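Local coordinates for malyl-CoA lyase/beta-methylmalyl-CoA lyase (Methylobacterium extorquens, PDB 5UGR), which is a magnesium-binding enzyme of the HpcH/HpaI aldolase/citrate lyase family, built on a TIM barrel and assembled from six chains, at residues R87-V90 with D91-A95; F268-E272 with A273-K277. All blocks are in the same frame, centred on the assembly; numbering follows the deposited sequence. Where two conformers were deposited one is given.

Both interactions are local, made between residues a few positions apart, and they lie on opposite sides of the chain's centre, with nearest atoms about 26 Å apart. Interaction 1 runs along helix 85-95, one of the helices wrapped round the barrel: half its touching residues are buried, its inner faces pack on neighbouring helices, and its outer edge meets the second subunit. Interaction 2 sits at the surface, where the loop after helix 259-268 turns into helix 272-291. The chemistry follows the place. Mid-helix, routine backbone bonds are joined by valine packing and an ion pair; at the helix start, side chain and backbone trade bonds in a capping box.

Interaction 1: residues R87-V90 with D91-A95; sequences RDVV and DIVEA
Asp91 folds back over the carbonyl of Arg87, one turn earlier in helix 85-95, which joins strands 72-76 and 101-104 in a beta-alpha-beta unit of the TIM barrel. Asp91 N gives a hydrogen bond to Arg87 O at 2.9 Å. With CG beside the backbone N (chi1 -69°), the carboxylate is carried back toward the arginine chain, and Asp91 CG lies 3.3 Å from that same Arg87 O. In the conformer given, Arg87 NH2 makes a salt bridge to Asp91 OD2 at 2.7 Å, meeting the syn lone pair. The bond is bent, 134° at the hydrogen, and the two flat groups are turned 60° apart. Arg87 was modelled in two conformers, so this grip is doubtful as a constant feature.

Val90 makes its contact through its carbonyl and one methyl group. Val90 O accepts from Glu94 N at 3.0 Å, and the valine side chain runs alongside that of Glu94, pointing the same way, with Val90 CG1 3.7 Å from Glu94 OE2. That oxygen is hydrogen-bonded to Tyr86 of the second subunit, which also packs on Val90, so this edge of the helix belongs to a subunit interface. On the buried faces, Asp88 forms a salt bridge with Arg56 of helix 52-65, while Val89 and Val93 both rest on Ile123 of helix 110-127. Those two valines lie side by side, Val89 CG1 4.1 Å from Val93 CG2.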
ATOM      1  N   ARG A  87      11.099  21.493  22.559  0.50 14.84           N
ATOM      2  CA  ARG A  87      11.951  22.590  22.979  0.50 16.47           C
ATOM      3  C   ARG A  87      13.405  22.485  22.497  0.50 16.95           C
ATOM      4  O   ARG A  87      14.020  23.486  22.173  0.50 16.92           O
ATOM      5  CB  ARG A  87      11.816  22.773  24.482  0.50 18.04           C
ATOM      6  CG  ARG A  87      10.720  23.803  24.709  0.50 20.48           C
ATOM      7  CD  ARG A  87      11.322  25.166  25.120  0.50 23.63           C
ATOM      8  NE  ARG A  87      11.397  24.918  26.512  0.50 30.62           N
ATOM      9  CZ  ARG A  87      12.256  25.410  27.357  0.50 24.84           C
ATOM     10  NH1 ARG A  87      12.123  24.967  28.562  0.50 26.94           N
ATOM     11  NH2 ARG A  87      13.179  26.312  27.004  0.50 23.38           N
ATOM     12  N   ASP A  88      13.906  21.261  22.342  1.00 15.74           N
ATOM     13  CA  ASP A  88      15.198  21.046  21.703  1.00 15.76           C
ATOM     14  C   ASP A  88      15.239  21.677  20.302  1.00 16.34           C
ATOM     15  O   ASP A  88      16.146  22.406  19.956  1.00 16.97           O
ATOM     16  CB  ASP A  88      15.532  19.569  21.572  1.00 15.77           C
ATOM     17  CG  ASP A  88      15.637  18.816  22.885  1.00 16.35           C
ATOM     18  OD1 ASP A  88      15.837  19.430  23.994  1.00 16.38           O
ATOM     19  OD2 ASP A  88      15.561  17.526  22.823  1.00 14.99           O
ATOM     20  N   VAL A  89      14.219  21.342  19.509  1.00 14.80           N
ATOM     21  CA  VAL A  89      14.186  21.794  18.126  1.00 15.11           C
ATOM     22  C   VAL A  89      13.938  23.298  18.059  1.00 15.32           C
ATOM     23  O   VAL A  89      14.660  24.032  17.378  1.00 16.23           O
ATOM     24  CB  VAL A  89      13.150  20.999  17.308  1.00 14.40           C
ATOM     25  CG1 VAL A  89      13.075  21.488  15.866  1.00 16.22           C
ATOM     26  CG2 VAL A  89      13.509  19.493  17.316  1.00 15.61           C
ATOM     27  N   VAL A  90      12.895  23.747  18.732  1.00 14.94           N
ATOM     28  CA  VAL A  90      12.532  25.186  18.689  1.00 15.75           C
ATOM     29  C   VAL A  90      13.699  26.044  19.206  1.00 16.97           C
ATOM     30  O   VAL A  90      14.155  26.952  18.518  1.00 16.63           O
ATOM     31  CB  VAL A  90      11.245  25.468  19.508  1.00 16.16           C
ATOM     32  CG1 VAL A  90      11.051  26.985  19.695  1.00 19.65           C
ATOM     33  CG2 VAL A  90      10.034  24.884  18.788  1.00 15.71           C
ATOM     34  N   ASP A  91      14.191  25.744  20.404  1.00 17.05           N
ATOM     35  CA  ASP A  91      15.174  26.669  21.014  1.00 17.05           C
ATOM     36  C   ASP A  91      16.487  26.689  20.223  1.00 17.54           C
ATOM     37  O   ASP A  91      17.066  27.742  19.977  1.00 19.20           O
ATOM     38  CB  ASP A  91      15.450  26.334  22.463  1.00 19.31           C
ATOM     39  CG  ASP A  91      14.293  26.589  23.366  1.00 20.88           C
ATOM     40  OD1 ASP A  91      13.251  27.099  22.922  1.00 23.33           O
ATOM     41  OD2 ASP A  91      14.498  26.396  24.594  1.00 23.43           O
ATOM     42  N   ILE A  92      16.957  25.520  19.809  1.00 15.26           N
ATOM     43  CA  ILE A  92      18.254  25.453  19.139  1.00 16.90           C
ATOM     44  C   ILE A  92      18.164  25.918  17.714  1.00 17.87           C
ATOM     45  O   ILE A  92      19.057  26.681  17.266  1.00 16.97           O
ATOM     46  CB  ILE A  92      18.928  24.077  19.282  1.00 16.53           C
ATOM     47  CG1 ILE A  92      19.111  23.734  20.748  1.00 18.10           C
ATOM     48  CG2 ILE A  92      20.230  24.002  18.501  1.00 17.39           C
ATOM     49  CD1 ILE A  92      19.413  22.279  21.106  1.00 17.61           C
ATOM     50  N   VAL A  93      17.123  25.492  16.958  1.00 15.97           N
ATOM     51  CA  VAL A  93      17.073  25.928  15.587  1.00 16.35           C
ATOM     52  C   VAL A  93      16.838  27.455  15.535  1.00 17.57           C
ATOM     53  O   VAL A  93      17.450  28.156  14.690  1.00 18.49           O
ATOM     54  CB  VAL A  93      16.061  25.134  14.723  1.00 15.92           C
ATOM     55  CG1 VAL A  93      15.998  25.641  13.299  1.00 17.83           C
ATOM     56  CG2 VAL A  93      16.408  23.640  14.734  1.00 17.17           C
ATOM     57  N   GLU A  94      16.040  27.991  16.443  1.00 16.17           N
ATOM     58  CA  GLU A  94      15.836  29.456  16.447  1.00 17.86           C
ATOM     59  C   GLU A  94      17.134  30.200  16.688  1.00 20.38           C
ATOM     60  O   GLU A  94      17.376  31.212  16.039  1.00 22.36           O
ATOM     61  CB  GLU A  94      14.777  29.857  17.479  1.00 17.95           C
ATOM     62  CG  GLU A  94      13.343  29.618  17.040  1.00 18.58           C
ATOM     63  CD  GLU A  94      12.304  30.111  18.038  1.00 20.99           C
ATOM     64  OE1 GLU A  94      12.656  30.591  19.141  1.00 22.21           O
ATOM     65  OE2 GLU A  94      11.103  30.050  17.666  1.00 20.52           O
ATOM     66  N   ALA A  95      17.951  29.687  17.624  1.00 17.97           N
ATOM     67  CA  ALA A  95      19.115  30.437  18.145  1.00 19.09           C
ATOM     68  C   ALA A  95      20.423  30.213  17.426  1.00 20.75           C
ATOM     69  O   ALA A  95      21.353  30.990  17.634  1.00 21.75           O
ATOM     70  CB  ALA A  95      19.286  30.164  19.619  1.00 23.27           C
TER

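Interaction 2: residues F268-E272 with A273-K277; sequences FTPSE and AEVTK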
ATOM      1  N   PHE A 268      37.687   4.504   6.815  1.00 15.82           N
ATOM      2  CA  PHE A 268      36.670   4.939   5.871  1.00 14.50           C
ATOM      3  C   PHE A 268      37.160   5.962   4.833  1.00 17.78           C
ATOM      4  O   PHE A 268      36.364   6.474   4.036  1.00 20.06           O
ATOM      5  CB  PHE A 268      35.435   5.467   6.619  1.00 13.98           C
ATOM      6  CG  PHE A 268      34.720   4.405   7.416  1.00 15.28           C
ATOM      7  CD1 PHE A 268      33.871   3.515   6.786  1.00 13.43           C
ATOM      8  CD2 PHE A 268      34.940   4.251   8.750  1.00 14.90           C
ATOM      9  CE1 PHE A 268      33.221   2.535   7.514  1.00 15.52           C
ATOM     10  CE2 PHE A 268      34.297   3.276   9.480  1.00 14.87           C
ATOM     11  CZ  PHE A 268      33.458   2.379   8.860  1.00 15.68           C
ATOM     12  N   THR A 269      38.462   6.259   4.837  1.00 17.64           N
ATOM     13  CA  THR A 269      39.060   6.962   3.706  1.00 19.23           C
ATOM     14  C   THR A 269      38.877   6.076   2.444  1.00 22.45           C
ATOM     15  O   THR A 269      39.244   4.919   2.459  1.00 23.53           O
ATOM     16  CB  THR A 269      40.508   7.235   4.037  1.00 21.94           C
ATOM     17  OG1 THR A 269      40.546   8.200   5.099  1.00 21.61           O
ATOM     18  CG2 THR A 269      41.242   7.842   2.823  1.00 23.35           C
ATOM     19  N   PRO A 270      38.351   6.632   1.337  1.00 24.97           N
ATOM     20  CA  PRO A 270      38.252   5.790   0.118  1.00 25.79           C
ATOM     21  C   PRO A 270      39.623   5.420  -0.441  1.00 25.37           C
ATOM     22  O   PRO A 270      40.583   6.173  -0.243  1.00 26.94           O
ATOM     23  CB  PRO A 270      37.470   6.665  -0.870  1.00 27.86           C
ATOM     24  CG  PRO A 270      37.554   8.048  -0.333  1.00 32.45           C
ATOM     25  CD  PRO A 270      37.768   7.958   1.145  1.00 27.08           C
ATOM     26  N   SER A 271      39.725   4.254  -1.102  1.00 27.46           N
ATOM     27  CA  SER A 271      41.040   3.857  -1.707  1.00 27.33           C
ATOM     28  C   SER A 271      41.394   4.810  -2.817  1.00 30.28           C
ATOM     29  O   SER A 271      40.503   5.429  -3.442  1.00 28.58           O
ATOM     30  CB  SER A 271      41.023   2.440  -2.267  1.00 30.02           C
ATOM     31  OG  SER A 271      40.216   2.330  -3.429  1.00 30.52           O
ATOM     32  N   GLU A 272      42.696   4.924  -3.069  1.00 29.37           N
ATOM     33  CA  GLU A 272      43.196   5.703  -4.201  1.00 30.22           C
ATOM     34  C   GLU A 272      42.579   5.222  -5.517  1.00 29.01           C
ATOM     35  O   GLU A 272      42.186   6.043  -6.377  1.00 31.16           O
ATOM     36  CB  GLU A 272      44.743   5.682  -4.232  1.00 35.07           C
ATOM     37  CG  GLU A 272      45.348   6.649  -3.206  1.00 41.88           C
ATOM     38  CD  GLU A 272      46.877   6.743  -3.224  1.00 51.63           C
ATOM     39  OE1 GLU A 272      47.532   5.959  -3.951  1.00 56.26           O
ATOM     40  OE2 GLU A 272      47.396   7.608  -2.490  1.00 58.28           O
ATOM     41  N   ALA A 273      42.411   3.912  -5.627  1.00 29.04           N
ATOM     42  CA  ALA A 273      41.898   3.313  -6.808  1.00 33.29           C
ATOM     43  C   ALA A 273      40.421   3.684  -7.027  1.00 28.72           C
ATOM     44  O   ALA A 273      40.021   3.989  -8.147  1.00 27.73           O
ATOM     45  CB  ALA A 273      42.056   1.795  -6.734  1.00 35.80           C
ATOM     46  N   GLU A 274      39.602   3.685  -5.975  1.00 25.92           N
ATOM     47  CA  GLU A 274      38.197   4.018  -6.190  1.00 26.31           C
ATOM     48  C   GLU A 274      38.007   5.493  -6.521  1.00 25.38           C
ATOM     49  O   GLU A 274      37.119   5.821  -7.326  1.00 23.91           O
ATOM     50  CB  GLU A 274      37.284   3.500  -5.058  1.00 31.57           C
ATOM     51  CG  GLU A 274      37.197   4.303  -3.832  1.00 31.66           C
ATOM     52  CD  GLU A 274      36.478   3.478  -2.694  1.00 39.39           C
ATOM     53  OE1 GLU A 274      37.171   3.042  -1.722  1.00 33.63           O
ATOM     54  OE2 GLU A 274      35.232   3.244  -2.778  1.00 36.78           O
ATOM     55  N   VAL A 275      38.861   6.358  -5.967  1.00 23.38           N
ATOM     56  CA  VAL A 275      38.813   7.783  -6.294  1.00 22.91           C
ATOM     57  C   VAL A 275      39.254   7.969  -7.747  1.00 24.60           C
ATOM     58  O   VAL A 275      38.614   8.705  -8.491  1.00 25.66           O
ATOM     59  CB  VAL A 275      39.637   8.621  -5.319  1.00 26.29           C
ATOM     60  CG1 VAL A 275      39.785  10.076  -5.742  1.00 29.78           C
ATOM     61  CG2 VAL A 275      38.996   8.561  -3.880  1.00 28.67           C
ATOM     62  N   THR A 276      40.366   7.327  -8.136  1.00 23.73           N
ATOM     63  CA  THR A 276      40.806   7.394  -9.528  1.00 25.01           C
ATOM     64  C   THR A 276      39.748   6.949 -10.534  1.00 28.96           C
ATOM     65  O   THR A 276      39.479   7.700 -11.510  1.00 25.07           O
ATOM     66  CB  THR A 276      42.120   6.640  -9.703  1.00 27.09           C
ATOM     67  OG1 THR A 276      43.105   7.363  -8.948  1.00 28.18           O
ATOM     68  CG2 THR A 276      42.511   6.522 -11.197  1.00 31.51           C
ATOM     69  N   LYS A 277      39.066   5.839 -10.241  1.00 25.00           N
ATOM     70  CA  LYS A 277      37.973   5.397 -11.120  1.00 29.17           C
ATOM     71  C   LYS A 277      36.873   6.426 -11.241  1.00 23.09           C
ATOM     72  O   LYS A 277      36.346   6.670 -12.358  1.00 25.33           O
ATOM     73  CB  LYS A 277      37.383   4.068 -10.675  1.00 26.59           C
ATOM     74  CG  LYS A 277      36.195   3.601 -11.512  1.00 33.24           C
ATOM     75  CD  LYS A 277      35.720   2.186 -11.221  1.00 38.55           C
ATOM     76  CE  LYS A 277      35.057   1.647 -12.499  1.00 44.73           C
ATOM     77  NZ  LYS A 277      34.381   0.339 -12.328  1.00 51.72           N
TER
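Glu274 turns back along the chain to reach Ser271, and Ser271 answers with its own side chain, so the two residues hold each other by a pair of reciprocal bonds. Glu274 OE1 accepts from Ser271 N at 2.9 Å, met on the anti side of the carboxylate and 17° out of its plane. In the other direction Ser271 OG takes the hydrogen of Glu274 N, also at 2.9 Å. Both first torsions set this up: Ser271 OG and Glu274 CG each stand between their own backbone N and carbonyl carbon (chi1 70° and 82°), which bends each group round toward the other's amide. The glutamate chain then runs extended, passing Pro270 with Glu274 CG 3.8 Å from Pro270 CB.

Next to this polar pair, the proline ring and Val275 cross obliquely, Pro270 CG lying 3.9 Å from Val275 CG2. Helix 305-322 covers this side: Leu314 touches Pro270 and Glu274, and Ala318 touches Val275. Arg173 of the third subunit packs on Glu274. Backbone bonds start the helix proper, Val275 N to Ser271 O at 3.2 Å and Thr276 N to Glu272 O at 2.8 Å. Ser271 is thus the N-cap of helix 272-291, and its exchange with Glu274 is a capping box, flanked by the Pro270-Val275 contact of a hydrophobic staple.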